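Local coordinates for SusD/RagB family nutrient-binding outer membrane lipoprotein (Bacteroides vulgatus, PDB 4F7A) that probably binds mucin O-glycans at the outer membrane as a SusD-like, TPR-related lipoprotein of a gut bacterium's nutrient-uptake system, at residues A265-A268 / S269-G273; V330-T333 / A334-W338. All coordinates share one frame; numbering follows the deposited sequence.

Contact 1. Residues A265-A268 / S269-G273; sequences ATIA and SVLNG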
loop_
_atom_site.group_PDB
_atom_site.type_symbol
_atom_site.label_atom_id
_atom_site.label_comp_id
_atom_site.label_asym_id
_atom_site.label_seq_id
_atom_site.Cartn_x
_atom_site.Cartn_y
_atom_site.Cartn_z
ATOM N N ALA A 265 3.705 -17.536 -1.372
ATOM C CA ALA A 265 5.016 -18.213 -1.435
ATOM C C ALA A 265 6.236 -17.324 -1.135
ATOM O O ALA A 265 7.184 -17.779 -0.486
ATOM C CB ALA A 265 5.208 -18.915 -2.811
ATOM N N THR A 266 6.235 -16.073 -1.574
ATOM C CA THR A 266 7.398 -15.215 -1.356
ATOM C C THR A 266 7.547 -14.849 0.105
ATOM O O THR A 266 8.634 -14.906 0.612
ATOM C CB THR A 266 7.422 -13.915 -2.227
ATOM O OG1 THR A 266 7.247 -14.247 -3.622
ATOM C CG2 THR A 266 8.758 -13.208 -2.072
ATOM N N ILE A 267 6.453 -14.504 0.779
ATOM C CA ILE A 267 6.531 -14.153 2.192
ATOM C C ILE A 267 6.863 -15.401 3.035
ATOM O O ILE A 267 7.606 -15.290 4.013
ATOM C CB ILE A 267 5.297 -13.335 2.665
ATOM C CG1 ILE A 267 5.613 -12.633 4.003
ATOM C CG2 ILE A 267 4.014 -14.194 2.777
ATOM C CD1 ILE A 267 4.636 -11.462 4.342
ATOM N N ALA A 268 6.440 -16.601 2.612
ATOM C CA ALA A 268 6.882 -17.844 3.290
ATOM C C ALA A 268 8.397 -18.058 3.110
ATOM O O ALA A 268 9.090 -18.365 4.059
ATOM C CB ALA A 268 6.128 -19.051 2.789
ATOM N N SER A 269 8.900 -17.840 1.900
ATOM C CA SER A 269 10.337 -17.933 1.639
ATOM C C SER A 269 11.160 -17.000 2.536
ATOM O O SER A 269 12.136 -17.428 3.152
ATOM C CB SER A 269 10.642 -17.629 0.170
ATOM O OG SER A 269 12.034 -17.528 -0.025
ATOM N N VAL A 270 10.743 -15.732 2.590
ATOM C CA VAL A 270 11.437 -14.722 3.351
ATOM C C VAL A 270 11.350 -14.974 4.861
ATOM O O VAL A 270 12.361 -15.004 5.547
ATOM C CB VAL A 270 10.930 -13.286 2.969
ATOM C CG1 VAL A 270 11.462 -12.257 3.923
ATOM C CG2 VAL A 270 11.305 -12.965 1.519
ATOM N N LEU A 271 10.148 -15.134 5.385
ATOM C CA LEU A 271 9.996 -15.224 6.812
ATOM C C LEU A 271 10.568 -16.538 7.368
ATOM O O LEU A 271 11.156 -16.545 8.456
ATOM C CB LEU A 271 8.535 -15.011 7.194
ATOM C CG LEU A 271 7.919 -13.627 6.916
ATOM C CD1 LEU A 271 6.424 -13.585 7.371
ATOM C CD2 LEU A 271 8.682 -12.514 7.573
ATOM N N ASN A 272 10.439 -17.639 6.624
ATOM C CA ASN A 272 11.069 -18.898 7.055
ATOM C C ASN A 272 12.594 -18.784 7.030
ATOM O O ASN A 272 13.264 -19.158 7.985
ATOM C CB ASN A 272 10.678 -20.086 6.167
ATOM C CG ASN A 272 9.303 -20.644 6.505
ATOM O OD1 ASN A 272 9.013 -20.899 7.668
ATOM N ND2 ASN A 272 8.481 -20.902 5.475
ATOM N N GLY A 273 13.151 -18.306 5.932
ATOM C CA GLY A 273 14.615 -18.258 5.815
ATOM C C GLY A 273 15.280 -17.299 6.797
ATOM O O GLY A 273 16.366 -17.570 7.298
#
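I267 and L271 sit one turn apart on the short alpha-helix 265-273 of this SusD-like fold, and their side chains run side by side in the same direction, with I267 CG1 3.6 Å from L271 CD1. I267 sends CG1 anti to its own amide nitrogen (chi1 -163°), which carries that branch alongside the leucine. The pair turns into a hydrophobic interior, where W428 of helix 416-431 meets I267 while I429 of the same helix and I279 and Y282 of helix 279-282 meet L271.

Beneath the side chains, four successive i to i+4 bonds pair the amides of S269 to N272 with the carbonyls of A265 to A268. S269 N donates to A265 O, V270 N to T266 O, L271 N to I267 O and N272 N to A268 O, all within 2.9 to 3.0 Å. The L271 N-H points almost straight at its acceptor (168°), and the fourth bond is somewhat more bent.

The polar side chains are answered from beyond the helix. T266 OG1 bonds to the backbone nitrogen of F451, S269 OG to the carbonyl of T387, and N272 ND2 to the carbonyl of Y295, so three separate parts of the chain are tied to this one helix and the buried hydroxyls are not left without partners. N272 also leans back over the preceding turn: its CG lies anti to its own carbonyl carbon (chi1 -79°), and the amide comes to rest with ND2 3.0 Å from A268 O.

Contact 2. Residues V330-T333 / A334-W338; sequences VLLT and AAETW
T333 meets E336 in an N-cap: strand 329-332 ends, T333 takes the position just before helix 334-346, and its hydroxyl receives the amide of E336, T333 OG1 to E336 N measuring 2.9 Å with a nearly straight N-H (166°). The torsion makes this possible, since OG1 stands between the backbone nitrogen and the carbonyl carbon (chi1 64°), turned to the first turn of the helix. The two side chains cross at about a right angle, and E336 CB comes to 3.3 Å from T333 OG1.

E336 then extends from a CG anti to its amide nitrogen back past the strand end. Its OE1 accepts a bond from a water at 2.6 Å, and that water is also hydrogen-bonded to T333 OG1, bridging cap and carboxylate. OE2 makes a salt bridge with R206 of helix 193-210, whose guanidinium also bonds the carbonyl of L331; acid and strand end thus share one arginine. Were T333 replaced by an alanine, the hydroxyl would be gone, and the E336 amide would probably lose its cap and the bridging water one of its anchors.

L332 lies across both E336 and T337, again at roughly right angles. Its CG is 4.0 Å from E336 OE1, while CD2 approaches T337 OG1 at 3.5 Å; L203 and S202 of helix 193-210 also touch this leucine. L331 and L332 form a classic beta bulge opposite I241, in the neighbouring strand 241-243. T337 closes the turn by gripping one carbonyl twice: T337 N (3.1 Å) and T337 OG1 (2.9 Å) donate to T333 O from opposite faces of its plane.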
loop_
_atom_site.group_PDB
_atom_site.type_symbol
_atom_site.label_atom_id
_atom_site.label_comp_id
_atom_site.label_asym_id
_atom_site.label_seq_id
_atom_site.Cartn_x
_atom_site.Cartn_y
_atom_site.Cartn_z
ATOM N N VAL A 330 -4.065 -0.833 9.136
ATOM C CA VAL A 330 -2.831 -0.069 9.015
ATOM C C VAL A 330 -2.671 0.531 7.611
ATOM O O VAL A 330 -2.891 -0.163 6.603
ATOM C CB VAL A 330 -1.631 -0.964 9.334
ATOM C CG1 VAL A 330 -0.358 -0.235 9.087
ATOM C CG2 VAL A 330 -1.723 -1.444 10.814
ATOM N N LEU A 331 -2.320 1.820 7.564
ATOM C CA LEU A 331 -2.104 2.575 6.312
ATOM C C LEU A 331 -0.678 3.105 6.165
ATOM O O LEU A 331 -0.145 3.137 5.050
ATOM C CB LEU A 331 -3.076 3.759 6.198
ATOM C CG LEU A 331 -4.551 3.371 6.014
ATOM C CD1 LEU A 331 -5.405 4.620 5.960
ATOM C CD2 LEU A 331 -4.731 2.496 4.771
ATOM N N LEU A 332 -0.089 3.564 7.264
ATOM C CA LEU A 332 1.256 4.162 7.236
ATOM C C LEU A 332 1.918 4.028 8.624
ATOM O O LEU A 332 1.427 4.574 9.599
ATOM C CB LEU A 332 1.163 5.630 6.804
ATOM C CG LEU A 332 2.466 6.298 6.367
ATOM C CD1 LEU A 332 2.181 7.506 5.486
ATOM C CD2 LEU A 332 3.304 6.675 7.566
ATOM N N THR A 333 3.040 3.316 8.685
ATOM C CA THR A 333 3.651 2.957 9.945
ATOM C C THR A 333 4.915 3.762 10.175
ATOM O O THR A 333 5.554 4.250 9.228
ATOM C CB THR A 333 4.001 1.446 9.990
ATOM O OG1 THR A 333 4.993 1.144 8.997
ATOM C CG2 THR A 333 2.729 0.570 9.769
ATOM N N ALA A 334 5.265 3.868 11.454
ATOM C CA ALA A 334 6.554 4.329 11.896
ATOM C C ALA A 334 7.692 3.509 11.258
ATOM O O ALA A 334 8.698 4.062 10.800
ATOM C CB ALA A 334 6.606 4.222 13.435
ATOM N N ALA A 335 7.541 2.190 11.215
ATOM C CA ALA A 335 8.587 1.333 10.643
ATOM C C ALA A 335 8.840 1.731 9.183
ATOM O O ALA A 335 9.984 1.979 8.791
ATOM C CB ALA A 335 8.205 -0.184 10.754
ATOM N N GLU A 336 7.780 1.817 8.391
ATOM C CA GLU A 336 7.902 2.273 6.992
ATOM C C GLU A 336 8.617 3.625 6.927
ATOM O O GLU A 336 9.469 3.851 6.079
ATOM C CB GLU A 336 6.517 2.377 6.325
ATOM C CG GLU A 336 6.614 2.993 4.930
ATOM C CD GLU A 336 5.300 3.351 4.279
ATOM O OE1 GLU A 336 4.225 3.013 4.823
ATOM O OE2 GLU A 336 5.366 3.975 3.194
ATOM N N THR A 337 8.256 4.531 7.816
ATOM C CA THR A 337 8.844 5.866 7.807
ATOM C C THR A 337 10.379 5.800 8.038
ATOM O O THR A 337 11.153 6.485 7.368
ATOM C CB THR A 337 8.112 6.806 8.793
ATOM O OG1 THR A 337 6.709 6.837 8.451
ATOM C CG2 THR A 337 8.685 8.233 8.725
ATOM N N TRP A 338 10.814 4.946 8.951
ATOM C CA TRP A 338 12.252 4.726 9.158
ATOM C C TRP A 338 12.944 4.149 7.903
ATOM O O TRP A 338 14.074 4.529 7.583
ATOM C CB TRP A 338 12.505 3.829 10.365
ATOM C CG TRP A 338 12.370 4.538 11.695
ATOM C CD1 TRP A 338 11.409 4.341 12.617
ATOM C CD2 TRP A 338 13.214 5.575 12.211
ATOM N NE1 TRP A 338 11.588 5.183 13.682
ATOM C CE2 TRP A 338 12.697 5.949 13.459
ATOM C CE3 TRP A 338 14.351 6.230 11.735
ATOM C CZ2 TRP A 338 13.290 6.940 14.252
ATOM C CZ3 TRP A 338 14.954 7.188 12.527
ATOM C CH2 TRP A 338 14.429 7.532 13.767
HETATM O O HOH W 1 3.511 1.294 6.640
#

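Contact 1 and contact 2 are separate local helix features of one chain, their centres 21 Å apart and their nearest atoms about 13 Å apart, with no touch between them. Residues 265-273 come first in sequence and lie farther out, the centre about 19 Å from the centre of the chain against 11 Å for 330-338. Contact 1 packs against helix 416-431, whereas contact 2 packs on helices 193-210 and 356-371. Both are buried, but in contact 1 T266, S269 and N272 reach backbone atoms of other parts of the chain, whereas contact 2 caps its own helix and adds a salt bridge, E336 to R206. Neither can be assigned to a glycan site from this geometry.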